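Local coordinates for transcriptional regulator URE2 (Saccharomyces cerevisiae, PDB 1K0C), which represses genes for nitrogen utilization in yeast by holding GATA transcriptional activators in the cytoplasm, and has glutathione peroxidase activity, at residues S24-P29 with T47-F52; G31-I36 with W85-I90; G128-I133 with V220-V225. All coordinates share one frame; numbering follows the deposited sequence.

A GST fold makes its substrate pocket where two domains meet, and in this C-terminal GST-like region of the protein, without the prion domain, three contacts follow that plan around one bound S-(p-nitrobenzyl)glutathione. In the thioredoxin-like domain, interaction 1 lies in the unit 20-24, 29-40, 45-49, and interaction 2 joins its helix 29-40 to helix 87-102; interaction 3 joins two helices of the all-helical domain. The first is partly buried, combining strand pairing with an arginine lying on a phenylalanine. The other two are buried, one polar at its ligand end and apolar behind, the other mainly aromatic and aliphatic. Pro29 packs on Trp222 and Lys33 on Pro221, so helix 29-40 links the two domains.

Interaction 1. Residues S24-P29 with T47-F52. With GTB (S-(p-nitrobenzyl)glutathione), chain F.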
loop_
_atom_site.group_PDB
_atom_site.type_symbol
_atom_site.label_atom_id
_atom_site.label_comp_id
_atom_site.label_asym_id
_atom_site.label_seq_id
_atom_site.Cartn_x
_atom_site.Cartn_y
_atom_site.Cartn_z
ATOM N N SER B 24 6.649 15.640 -8.013
ATOM C CA SER B 24 5.390 15.773 -7.298
ATOM C C SER B 24 4.423 16.696 -8.029
ATOM O O SER B 24 4.547 16.919 -9.232
ATOM C CB SER B 24 5.690 16.321 -5.894
ATOM O OG SER B 24 4.547 16.368 -5.064
ATOM N N HIS B 25 3.450 17.208 -7.285
ATOM C CA HIS B 25 2.460 18.148 -7.798
ATOM C C HIS B 25 2.012 18.944 -6.576
ATOM O O HIS B 25 1.910 18.394 -5.476
ATOM C CB HIS B 25 1.277 17.409 -8.430
ATOM C CG HIS B 25 0.284 18.311 -9.096
ATOM N ND1 HIS B 25 -0.631 19.065 -8.390
ATOM C CD2 HIS B 25 0.072 18.594 -10.405
ATOM C CE1 HIS B 25 -1.363 19.769 -9.236
ATOM N NE2 HIS B 25 -0.956 19.502 -10.465
ATOM N N ARG B 26 1.765 20.237 -6.752
ATOM C CA ARG B 26 1.358 21.061 -5.621
ATOM C C ARG B 26 0.018 20.632 -5.023
ATOM O O ARG B 26 -0.374 21.105 -3.960
ATOM C CB ARG B 26 1.311 22.533 -6.033
ATOM C CG ARG B 26 2.664 23.084 -6.476
ATOM C CD ARG B 26 2.630 24.593 -6.677
ATOM N NE ARG B 26 3.922 25.129 -7.115
ATOM C CZ ARG B 26 4.465 24.902 -8.311
ATOM N NH1 ARG B 26 5.644 25.433 -8.622
ATOM N NH2 ARG B 26 3.831 24.144 -9.200
ATOM N N SER B 27 -0.665 19.708 -5.693
ATOM C CA SER B 27 -1.966 19.230 -5.222
ATOM C C SER B 27 -1.924 17.808 -4.688
ATOM O O SER B 27 -2.865 17.361 -4.036
ATOM C CB SER B 27 -2.988 19.290 -6.354
ATOM O OG SER B 27 -3.039 20.586 -6.918
ATOM N N ALA B 28 -0.836 17.100 -4.968
ATOM C CA ALA B 28 -0.683 15.718 -4.531
ATOM C C ALA B 28 -0.255 15.551 -3.065
ATOM O O ALA B 28 0.882 15.852 -2.700
ATOM C CB ALA B 28 0.309 15.012 -5.443
ATOM N N PRO B 29 -1.167 15.061 -2.206
ATOM C CA PRO B 29 -0.862 14.855 -0.785
ATOM C C PRO B 29 0.236 13.810 -0.602
ATOM O O PRO B 29 1.047 13.905 0.320
ATOM C CB PRO B 29 -2.193 14.389 -0.209
ATOM C CG PRO B 29 -3.209 15.030 -1.132
ATOM C CD PRO B 29 -2.590 14.796 -2.475
ATOM N N THR B 47 12.493 19.483 -5.618
ATOM C CA THR B 47 11.202 19.051 -6.106
ATOM C C THR B 47 10.950 19.574 -7.508
ATOM O O THR B 47 11.268 20.720 -7.823
ATOM C CB THR B 47 10.077 19.574 -5.201
ATOM O OG1 THR B 47 10.304 19.140 -3.858
ATOM C CG2 THR B 47 8.725 19.072 -5.681
ATOM N N ILE B 48 10.386 18.718 -8.350
ATOM C CA ILE B 48 10.036 19.090 -9.711
ATOM C C ILE B 48 8.528 18.913 -9.819
ATOM O O ILE B 48 8.042 17.789 -9.931
ATOM C CB ILE B 48 10.721 18.184 -10.747
ATOM C CG1 ILE B 48 12.211 18.530 -10.831
ATOM C CG2 ILE B 48 10.043 18.339 -12.099
ATOM C CD1 ILE B 48 12.987 17.719 -11.867
ATOM N N PHE B 49 7.782 20.012 -9.749
ATOM C CA PHE B 49 6.332 19.916 -9.850
ATOM C C PHE B 49 5.979 19.720 -11.311
ATOM O O PHE B 49 6.285 20.563 -12.151
ATOM C CB PHE B 49 5.651 21.178 -9.302
ATOM C CG PHE B 49 5.849 21.381 -7.824
ATOM C CD1 PHE B 49 6.810 22.277 -7.349
ATOM C CD2 PHE B 49 5.085 20.661 -6.902
ATOM C CE1 PHE B 49 7.008 22.455 -5.977
ATOM C CE2 PHE B 49 5.274 20.832 -5.524
ATOM C CZ PHE B 49 6.239 21.733 -5.063
ATOM N N LEU B 50 5.345 18.590 -11.609
ATOM C CA LEU B 50 4.956 18.261 -12.973
ATOM C C LEU B 50 3.676 18.944 -13.412
ATOM O O LEU B 50 2.704 19.009 -12.668
ATOM C CB LEU B 50 4.783 16.748 -13.130
ATOM C CG LEU B 50 6.033 15.880 -12.980
ATOM C CD1 LEU B 50 5.697 14.428 -13.318
ATOM C CD2 LEU B 50 7.115 16.398 -13.910
ATOM N N ASP B 51 3.691 19.456 -14.635
ATOM C CA ASP B 51 2.527 20.113 -15.202
ATOM C C ASP B 51 1.756 19.037 -15.959
ATOM O O ASP B 51 2.081 18.724 -17.104
ATOM C CB ASP B 51 2.961 21.223 -16.162
ATOM C CG ASP B 51 1.785 22.001 -16.729
ATOM O OD1 ASP B 51 0.927 21.393 -17.404
ATOM O OD2 ASP B 51 1.718 23.225 -16.495
ATOM N N PHE B 52 0.748 18.460 -15.315
ATOM C CA PHE B 52 -0.046 17.416 -15.950
ATOM C C PHE B 52 -0.807 17.944 -17.159
ATOM O O PHE B 52 -1.179 17.189 -18.061
ATOM C CB PHE B 52 -1.006 16.786 -14.939
ATOM C CG PHE B 52 -0.319 15.894 -13.948
ATOM C CD1 PHE B 52 0.385 16.433 -12.877
ATOM C CD2 PHE B 52 -0.316 14.513 -14.126
ATOM C CE1 PHE B 52 1.087 15.608 -11.998
ATOM C CE2 PHE B 52 0.384 13.677 -13.255
ATOM C CZ PHE B 52 1.087 14.229 -12.189
HETATM N N1 GTB F . -0.587 4.901 -4.687
HETATM C CA1 GTB F . 0.018 6.053 -5.366
HETATM C C1 GTB F . 0.964 6.617 -4.240
HETATM O O11 GTB F . 0.598 6.540 -3.065
HETATM O O12 GTB F . 2.058 7.121 -4.563
HETATM C CB1 GTB F . -1.101 7.055 -5.776
HETATM C CG1 GTB F . -0.548 8.287 -6.481
HETATM C CD1 GTB F . -1.673 9.237 -6.873
HETATM O OE1 GTB F . -2.865 8.980 -6.628
HETATM N N2 GTB F . -1.250 10.344 -7.490
HETATM C CA2 GTB F . -2.196 11.383 -7.953
HETATM C C2 GTB F . -1.788 11.840 -9.363
HETATM O O2 GTB F . -0.638 11.622 -9.789
HETATM C CB2 GTB F . -2.169 12.629 -7.032
HETATM S SG2 GTB F . -2.654 12.327 -5.303
HETATM N N3 GTB F . -2.720 12.478 -10.093
HETATM C CA3 GTB F . -2.414 12.951 -11.438
HETATM C C3 GTB F . -3.410 12.453 -12.455
HETATM O O31 GTB F . -3.964 13.306 -13.169
HETATM O O32 GTB F . -3.617 11.219 -12.529
HETATM C "C'" GTB F . -4.466 12.425 -5.571
HETATM C "C1'" GTB F . -5.048 13.767 -5.125
HETATM C "C2'" GTB F . -5.778 13.855 -3.919
HETATM C "C3'" GTB F . -6.311 15.093 -3.500
HETATM C "C4'" GTB F . -6.138 16.298 -4.274
HETATM N N41 GTB F . -6.733 17.621 -3.770
HETATM O O41 GTB F . -7.356 17.683 -2.719
HETATM O O42 GTB F . -6.588 18.642 -4.417
HETATM C "C5'" GTB F . -5.405 16.249 -5.508
HETATM C "C6'" GTB F . -4.851 15.036 -5.969
#
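Ser24 ends strand 20-24 and pairs in parallel with Phe49 at the end of strand 45-49, their CA atoms 5.0 Å apart. Two backbone bonds make the bridge: Ser24 N donates to Ile48 O at 3.2 Å, and Ser24 O receives Leu50 N at 3.0 Å. The pairing ends there, although His25 still lies beside Phe49, and 25-28 then folds into a type I turn that leads into helix 29-40. Arg26, on this turn, reaches back over Phe49. Its CG sits over the ring face, 3.7 Å from the centroid, and the chain then runs extended to NE and lays the guanidinium on the same face, its plane tilted 25° from the ring and CZ off-centre. Thr47 CG2 covers the opposite face, leaving the phenyl ring sandwiched. His25 takes the other direction. With CG anti to the backbone N (chi1 -174°), its ring stands beside Phe52 and CD2 comes within 3.3 Å of Phe52 CD1, the two planes inclined at 56°. The imidazole is kept from swinging by its ND1, which accepts Ser27 N in the ring plane at 2.8 Å. Phe52 also meets the ring of His57, a glutathione-binding residue. The turn joining strand 20-24 to helix 29-40 in this beta-alpha-beta unit thus carries both side-chain contacts: a cation-pi stack over one face of Phe49, on an outermost strand of the sheet within this chain, and an aromatic pair in which Phe52 alone touches the ligand, laying a ring face against GTB CA3 (3.4 Å from CE2), while His25 backs it from the turn.

Interaction 2. Residues G31-I36 with W85-I90. With GTB (S-(p-nitrobenzyl)glutathione), chain F.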
loop_
_atom_site.group_PDB
_atom_site.type_symbol
_atom_site.label_atom_id
_atom_site.label_comp_id
_atom_site.label_asym_id
_atom_site.label_seq_id
_atom_site.Cartn_x
_atom_site.Cartn_y
_atom_site.Cartn_z
ATOM N N GLY B 31 2.691 13.465 -2.392
ATOM C CA GLY B 31 3.954 14.128 -2.650
ATOM C C GLY B 31 4.446 14.793 -1.385
ATOM O O GLY B 31 5.584 14.593 -0.956
ATOM N N PHE B 32 3.577 15.586 -0.777
ATOM C CA PHE B 32 3.940 16.266 0.453
ATOM C C PHE B 32 4.249 15.256 1.550
ATOM O O PHE B 32 5.054 15.528 2.445
ATOM C CB PHE B 32 2.822 17.224 0.876
ATOM C CG PHE B 32 2.717 18.428 -0.004
ATOM C CD1 PHE B 32 1.995 18.380 -1.189
ATOM C CD2 PHE B 32 3.415 19.592 0.310
ATOM C CE1 PHE B 32 1.971 19.469 -2.054
ATOM C CE2 PHE B 32 3.399 20.688 -0.547
ATOM C CZ PHE B 32 2.675 20.626 -1.733
ATOM N N LYS B 33 3.621 14.084 1.472
ATOM C CA LYS B 33 3.868 13.050 2.460
ATOM C C LYS B 33 5.350 12.707 2.400
ATOM O O LYS B 33 6.030 12.638 3.420
ATOM C CB LYS B 33 3.053 11.799 2.151
ATOM C CG LYS B 33 3.135 10.747 3.246
ATOM C CD LYS B 33 3.259 9.345 2.680
ATOM C CE LYS B 33 2.001 8.870 2.009
ATOM N NZ LYS B 33 2.186 7.472 1.498
ATOM N N VAL B 34 5.848 12.504 1.187
ATOM C CA VAL B 34 7.248 12.162 0.985
ATOM C C VAL B 34 8.171 13.300 1.365
ATOM O O VAL B 34 9.245 13.069 1.918
ATOM C CB VAL B 34 7.518 11.769 -0.479
ATOM C CG1 VAL B 34 9.004 11.548 -0.693
ATOM C CG2 VAL B 34 6.745 10.498 -0.816
ATOM N N ALA B 35 7.759 14.527 1.059
ATOM C CA ALA B 35 8.565 15.701 1.387
ATOM C C ALA B 35 8.795 15.755 2.893
ATOM O O ALA B 35 9.907 16.016 3.355
ATOM C CB ALA B 35 7.864 16.969 0.922
ATOM N N ILE B 36 7.729 15.493 3.648
ATOM C CA ILE B 36 7.780 15.506 5.097
ATOM C C ILE B 36 8.844 14.550 5.617
ATOM O O ILE B 36 9.736 14.952 6.365
ATOM C CB ILE B 36 6.399 15.125 5.688
ATOM C CG1 ILE B 36 5.407 16.265 5.441
ATOM C CG2 ILE B 36 6.515 14.826 7.182
ATOM C CD1 ILE B 36 3.987 15.979 5.939
ATOM N N TRP B 85 8.981 4.566 -6.937
ATOM C CA TRP B 85 7.634 5.115 -7.139
ATOM C C TRP B 85 6.679 4.478 -6.131
ATOM O O TRP B 85 6.983 3.426 -5.574
ATOM C CB TRP B 85 7.153 4.864 -8.565
ATOM C CG TRP B 85 7.504 3.503 -9.059
ATOM C CD1 TRP B 85 8.753 3.023 -9.315
ATOM C CD2 TRP B 85 6.596 2.426 -9.313
ATOM N NE1 TRP B 85 8.684 1.711 -9.711
ATOM C CE2 TRP B 85 7.371 1.317 -9.719
ATOM C CE3 TRP B 85 5.205 2.289 -9.234
ATOM C CZ2 TRP B 85 6.803 0.082 -10.047
ATOM C CZ3 TRP B 85 4.637 1.061 -9.563
ATOM C CH2 TRP B 85 5.438 -0.027 -9.965
ATOM N N GLU B 86 5.527 5.115 -5.931
ATOM C CA GLU B 86 4.529 4.715 -4.943
ATOM C C GLU B 86 5.032 5.313 -3.631
ATOM O O GLU B 86 6.126 4.969 -3.161
ATOM C CB GLU B 86 4.403 3.194 -4.836
ATOM C CG GLU B 86 3.490 2.592 -5.892
ATOM C CD GLU B 86 2.056 3.087 -5.776
ATOM O OE1 GLU B 86 1.409 3.265 -6.825
ATOM O OE2 GLU B 86 1.566 3.289 -4.642
ATOM N N SER B 87 4.256 6.228 -3.055
ATOM C CA SER B 87 4.648 6.901 -1.813
ATOM C C SER B 87 5.001 5.950 -0.675
ATOM O O SER B 87 5.940 6.198 0.089
ATOM C CB SER B 87 3.546 7.868 -1.361
ATOM O OG SER B 87 2.307 7.204 -1.173
ATOM N N GLY B 88 4.256 4.855 -0.567
ATOM C CA GLY B 88 4.520 3.895 0.483
ATOM C C GLY B 88 5.872 3.240 0.297
ATOM O O GLY B 88 6.595 2.992 1.267
ATOM N N ALA B 89 6.229 2.948 -0.948
ATOM C CA ALA B 89 7.519 2.313 -1.202
ATOM C C ALA B 89 8.621 3.299 -0.840
ATOM O O ALA B 89 9.612 2.951 -0.187
ATOM C CB ALA B 89 7.632 1.903 -2.678
ATOM N N ILE B 90 8.438 4.542 -1.265
ATOM C CA ILE B 90 9.416 5.580 -0.995
ATOM C C ILE B 90 9.664 5.770 0.499
ATOM O O ILE B 90 10.820 5.870 0.931
ATOM C CB ILE B 90 8.971 6.898 -1.638
ATOM C CG1 ILE B 90 9.079 6.763 -3.161
ATOM C CG2 ILE B 90 9.801 8.047 -1.112
ATOM C CD1 ILE B 90 8.431 7.877 -3.940
HETATM N N1 GTB F . -0.587 4.901 -4.687
HETATM C CA1 GTB F . 0.018 6.053 -5.366
HETATM C C1 GTB F . 0.964 6.617 -4.240
HETATM O O11 GTB F . 0.598 6.540 -3.065
HETATM O O12 GTB F . 2.058 7.121 -4.563
HETATM C CB1 GTB F . -1.101 7.055 -5.776
HETATM C CG1 GTB F . -0.548 8.287 -6.481
HETATM C CD1 GTB F . -1.673 9.237 -6.873
HETATM O OE1 GTB F . -2.865 8.980 -6.628
HETATM N N2 GTB F . -1.250 10.344 -7.490
HETATM C CA2 GTB F . -2.196 11.383 -7.953
HETATM C C2 GTB F . -1.788 11.840 -9.363
HETATM O O2 GTB F . -0.638 11.622 -9.789
HETATM C CB2 GTB F . -2.169 12.629 -7.032
HETATM S SG2 GTB F . -2.654 12.327 -5.303
HETATM N N3 GTB F . -2.720 12.478 -10.093
HETATM C CA3 GTB F . -2.414 12.951 -11.438
HETATM C C3 GTB F . -3.410 12.453 -12.455
HETATM O O31 GTB F . -3.964 13.306 -13.169
HETATM O O32 GTB F . -3.617 11.219 -12.529
HETATM C "C'" GTB F . -4.466 12.425 -5.571
HETATM C "C1'" GTB F . -5.048 13.767 -5.125
HETATM C "C2'" GTB F . -5.778 13.855 -3.919
HETATM C "C3'" GTB F . -6.311 15.093 -3.500
HETATM C "C4'" GTB F . -6.138 16.298 -4.274
HETATM N N41 GTB F . -6.733 17.621 -3.770
HETATM O O41 GTB F . -7.356 17.683 -2.719
HETATM O O42 GTB F . -6.588 18.642 -4.417
HETATM C "C5'" GTB F . -5.405 16.249 -5.508
HETATM C "C6'" GTB F . -4.851 15.036 -5.969
#
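Lys33 and Ser87 meet beside a flat group that belongs to neither helix: the glutamyl carboxylate of the bound S-(p-nitrobenzyl)glutathione. Each of its oxygens takes one bond from Ser87, O12 from the backbone Ser87 N at 2.8 Å and a nearly straight 165°, O11 from Ser87 OG at 2.6 Å. The carboxylate of Glu86 serves the neighbouring amine, with OE2 accepting GTB N1 at 2.7 Å. Lys33 supplies the second shell. Its chain, bent at chi2 and chi3, brings NZ to within 2.7 Å of Ser87 OG, so the hydroxyl accepts from the lysine while donating to the ligand, with a weak further bond to Asn30; the lysine would probably polarise it toward the anion. Ser87 reaches both partners because its OG lies between the backbone N and the carbonyl carbon (chi1 58°). Behind this polar end the side chains of Val34 and Ile90 cross at about a right angle, Val34 CG1 touching Ile90 CG2 at 3.6 Å. Trp121 of the second subunit meets Trp85 edge-to-face. A ligand carboxylate seated at the start of helix 87-102, where the helix dipole should favour negative charge, is typical of the glutathione site in the thioredoxin-like domain of GSTs.

Interaction 3. Residues G128-I133 with V220-V225; sequences GHAPMI and VPWNNV. With GTB (S-(p-nitrobenzyl)glutathione), chain F.
In the all-helical C-terminal domain of the GST fold, the helices beside the glutathione site form a wall for the hydrophobic part of the ligand, and Trp222 meeting helix 112-142 is a compact instance. Three residues from one side of that helix receive the indole. Ala130 puts its CB over a face of the six-membered ring, 3.9 Å from the centroid and 21° off the normal, a CH-pi contact. His129 turns an edge toward the face of the five-membered ring in an offset edge-to-face pair, planes at 85°, with CE1 3.2 Å from Trp222 CB. Ile133 touches both side chains: CD1 is 3.6 Å from Trp222 CE3 and also lies over a face of the imidazole. The histidine is steadied within its own helix, since ND1 bonds to Gln125, while Asn223 OD1 is taken up by Tyr162 of helix 148-176. Trp222 also packs on Pro29 and Asn30 of helix 29-40, so it spans the interface between domains. Its far rim faces the nitrobenzyl ring obliquely, Trp222 CZ3 lying 3.8 Å from GTB C2', and three residues on, past the end of the short helix, Val225 CG1 approaches the nitro oxygen GTB O41 at 3.1 Å.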
loop_
_atom_site.group_PDB
_atom_site.type_symbol
_atom_site.label_atom_id
_atom_site.label_comp_id
_atom_site.label_asym_id
_atom_site.label_seq_id
_atom_site.Cartn_x
_atom_site.Cartn_y
_atom_site.Cartn_z
ATOM N N GLY B 128 -6.467 2.091 2.056
ATOM C CA GLY B 128 -7.838 2.399 2.435
ATOM C C GLY B 128 -8.188 3.839 2.740
ATOM O O GLY B 128 -9.356 4.219 2.717
ATOM N N HIS B 129 -7.179 4.643 3.029
ATOM C CA HIS B 129 -7.377 6.046 3.354
ATOM C C HIS B 129 -7.358 6.875 2.059
ATOM O O HIS B 129 -8.397 7.338 1.579
ATOM C CB HIS B 129 -6.260 6.451 4.325
ATOM C CG HIS B 129 -6.413 7.814 4.932
ATOM N ND1 HIS B 129 -5.710 8.914 4.481
ATOM C CD2 HIS B 129 -7.115 8.236 6.012
ATOM C CE1 HIS B 129 -5.967 9.952 5.259
ATOM N NE2 HIS B 129 -6.817 9.568 6.195
ATOM N N ALA B 130 -6.174 7.012 1.472
ATOM C CA ALA B 130 -5.989 7.794 0.252
ATOM C C ALA B 130 -6.928 7.502 -0.913
ATOM O O ALA B 130 -7.585 8.411 -1.418
ATOM C CB ALA B 130 -4.533 7.684 -0.221
ATOM N N PRO B 131 -7.005 6.239 -1.368
ATOM C CA PRO B 131 -7.902 5.961 -2.497
ATOM C C PRO B 131 -9.336 6.436 -2.274
ATOM O O PRO B 131 -9.963 6.999 -3.176
ATOM C CB PRO B 131 -7.800 4.439 -2.654
ATOM C CG PRO B 131 -6.395 4.153 -2.210
ATOM C CD PRO B 131 -6.278 5.019 -0.964
ATOM N N MET B 132 -9.844 6.224 -1.067
ATOM C CA MET B 132 -11.206 6.611 -0.738
ATOM C C MET B 132 -11.414 8.121 -0.761
ATOM O O MET B 132 -12.413 8.605 -1.298
ATOM C CB MET B 132 -11.591 6.023 0.619
ATOM C CG MET B 132 -11.529 4.498 0.635
ATOM S SD MET B 132 -12.727 3.664 -0.477
ATOM C CE MET B 132 -11.887 3.683 -2.041
ATOM N N ILE B 133 -10.482 8.871 -0.185
ATOM C CA ILE B 133 -10.611 10.322 -0.201
ATOM C C ILE B 133 -10.648 10.751 -1.671
ATOM O O ILE B 133 -11.405 11.641 -2.062
ATOM C CB ILE B 133 -9.418 10.997 0.510
ATOM C CG1 ILE B 133 -9.394 10.582 1.981
ATOM C CG2 ILE B 133 -9.516 12.509 0.395
ATOM C CD1 ILE B 133 -8.201 11.130 2.756
ATOM N N VAL B 220 -0.836 13.009 7.735
ATOM C CA VAL B 220 -0.823 14.468 7.771
ATOM C C VAL B 220 -1.249 15.232 6.522
ATOM O O VAL B 220 -2.107 16.103 6.594
ATOM C CB VAL B 220 0.567 15.009 8.214
ATOM C CG1 VAL B 220 0.602 16.524 8.081
ATOM C CG2 VAL B 220 0.842 14.617 9.652
ATOM N N PRO B 221 -0.659 14.925 5.361
ATOM C CA PRO B 221 -1.052 15.660 4.155
ATOM C C PRO B 221 -2.534 15.516 3.812
ATOM O O PRO B 221 -3.151 16.438 3.267
ATOM C CB PRO B 221 -0.149 15.063 3.076
ATOM C CG PRO B 221 1.059 14.611 3.853
ATOM C CD PRO B 221 0.424 13.974 5.064
ATOM N N TRP B 222 -3.098 14.354 4.137
ATOM C CA TRP B 222 -4.497 14.080 3.851
ATOM C C TRP B 222 -5.419 14.737 4.848
ATOM O O TRP B 222 -6.438 15.312 4.468
ATOM C CB TRP B 222 -4.741 12.572 3.821
ATOM C CG TRP B 222 -3.924 11.923 2.781
ATOM C CD1 TRP B 222 -2.641 11.483 2.909
ATOM C CD2 TRP B 222 -4.266 11.776 1.401
ATOM N NE1 TRP B 222 -2.156 11.081 1.688
ATOM C CE2 TRP B 222 -3.134 11.251 0.745
ATOM C CE3 TRP B 222 -5.418 12.046 0.654
ATOM C CZ2 TRP B 222 -3.120 10.982 -0.629
ATOM C CZ3 TRP B 222 -5.406 11.781 -0.714
ATOM C CH2 TRP B 222 -4.262 11.255 -1.340
ATOM N N ASN B 223 -5.066 14.665 6.125
ATOM C CA ASN B 223 -5.896 15.275 7.154
ATOM C C ASN B 223 -6.229 16.713 6.764
ATOM O O ASN B 223 -7.265 17.251 7.148
ATOM C CB ASN B 223 -5.170 15.276 8.503
ATOM C CG ASN B 223 -4.759 13.892 8.947
ATOM O OD1 ASN B 223 -5.415 12.903 8.622
ATOM N ND2 ASN B 223 -3.672 13.815 9.712
ATOM N N ASN B 224 -5.350 17.320 5.977
ATOM C CA ASN B 224 -5.518 18.700 5.559
ATOM C C ASN B 224 -6.415 18.928 4.351
ATOM O O ASN B 224 -6.585 20.065 3.913
ATOM C CB ASN B 224 -4.142 19.303 5.284
ATOM C CG ASN B 224 -3.298 19.419 6.539
ATOM O OD1 ASN B 224 -2.064 19.416 6.474
ATOM N ND2 ASN B 224 -3.959 19.536 7.693
ATOM N N VAL B 225 -6.998 17.866 3.813
ATOM C CA VAL B 225 -7.848 18.015 2.636
ATOM C C VAL B 225 -9.283 17.534 2.816
ATOM O O VAL B 225 -10.195 18.036 2.161
ATOM C CB VAL B 225 -7.234 17.276 1.425
ATOM C CG1 VAL B 225 -8.199 17.307 0.254
ATOM C CG2 VAL B 225 -5.916 17.930 1.032
HETATM N N1 GTB F . -0.587 4.901 -4.687
HETATM C CA1 GTB F . 0.018 6.053 -5.366
HETATM C C1 GTB F . 0.964 6.617 -4.240
HETATM O O11 GTB F . 0.598 6.540 -3.065
HETATM O O12 GTB F . 2.058 7.121 -4.563
HETATM C CB1 GTB F . -1.101 7.055 -5.776
HETATM C CG1 GTB F . -0.548 8.287 -6.481
HETATM C CD1 GTB F . -1.673 9.237 -6.873
HETATM O OE1 GTB F . -2.865 8.980 -6.628
HETATM N N2 GTB F . -1.250 10.344 -7.490
HETATM C CA2 GTB F . -2.196 11.383 -7.953
HETATM C C2 GTB F . -1.788 11.840 -9.363
HETATM O O2 GTB F . -0.638 11.622 -9.789
HETATM C CB2 GTB F . -2.169 12.629 -7.032
HETATM S SG2 GTB F . -2.654 12.327 -5.303
HETATM N N3 GTB F . -2.720 12.478 -10.093
HETATM C CA3 GTB F . -2.414 12.951 -11.438
HETATM C C3 GTB F . -3.410 12.453 -12.455
HETATM O O31 GTB F . -3.964 13.306 -13.169
HETATM O O32 GTB F . -3.617 11.219 -12.529
HETATM C "C'" GTB F . -4.466 12.425 -5.571
HETATM C "C1'" GTB F . -5.048 13.767 -5.125
HETATM C "C2'" GTB F . -5.778 13.855 -3.919
HETATM C "C3'" GTB F . -6.311 15.093 -3.500
HETATM C "C4'" GTB F . -6.138 16.298 -4.274
HETATM N N41 GTB F . -6.733 17.621 -3.770
HETATM O O41 GTB F . -7.356 17.683 -2.719
HETATM O O42 GTB F . -6.588 18.642 -4.417
HETATM C "C5'" GTB F . -5.405 16.249 -5.508
HETATM C "C6'" GTB F . -4.851 15.036 -5.969
#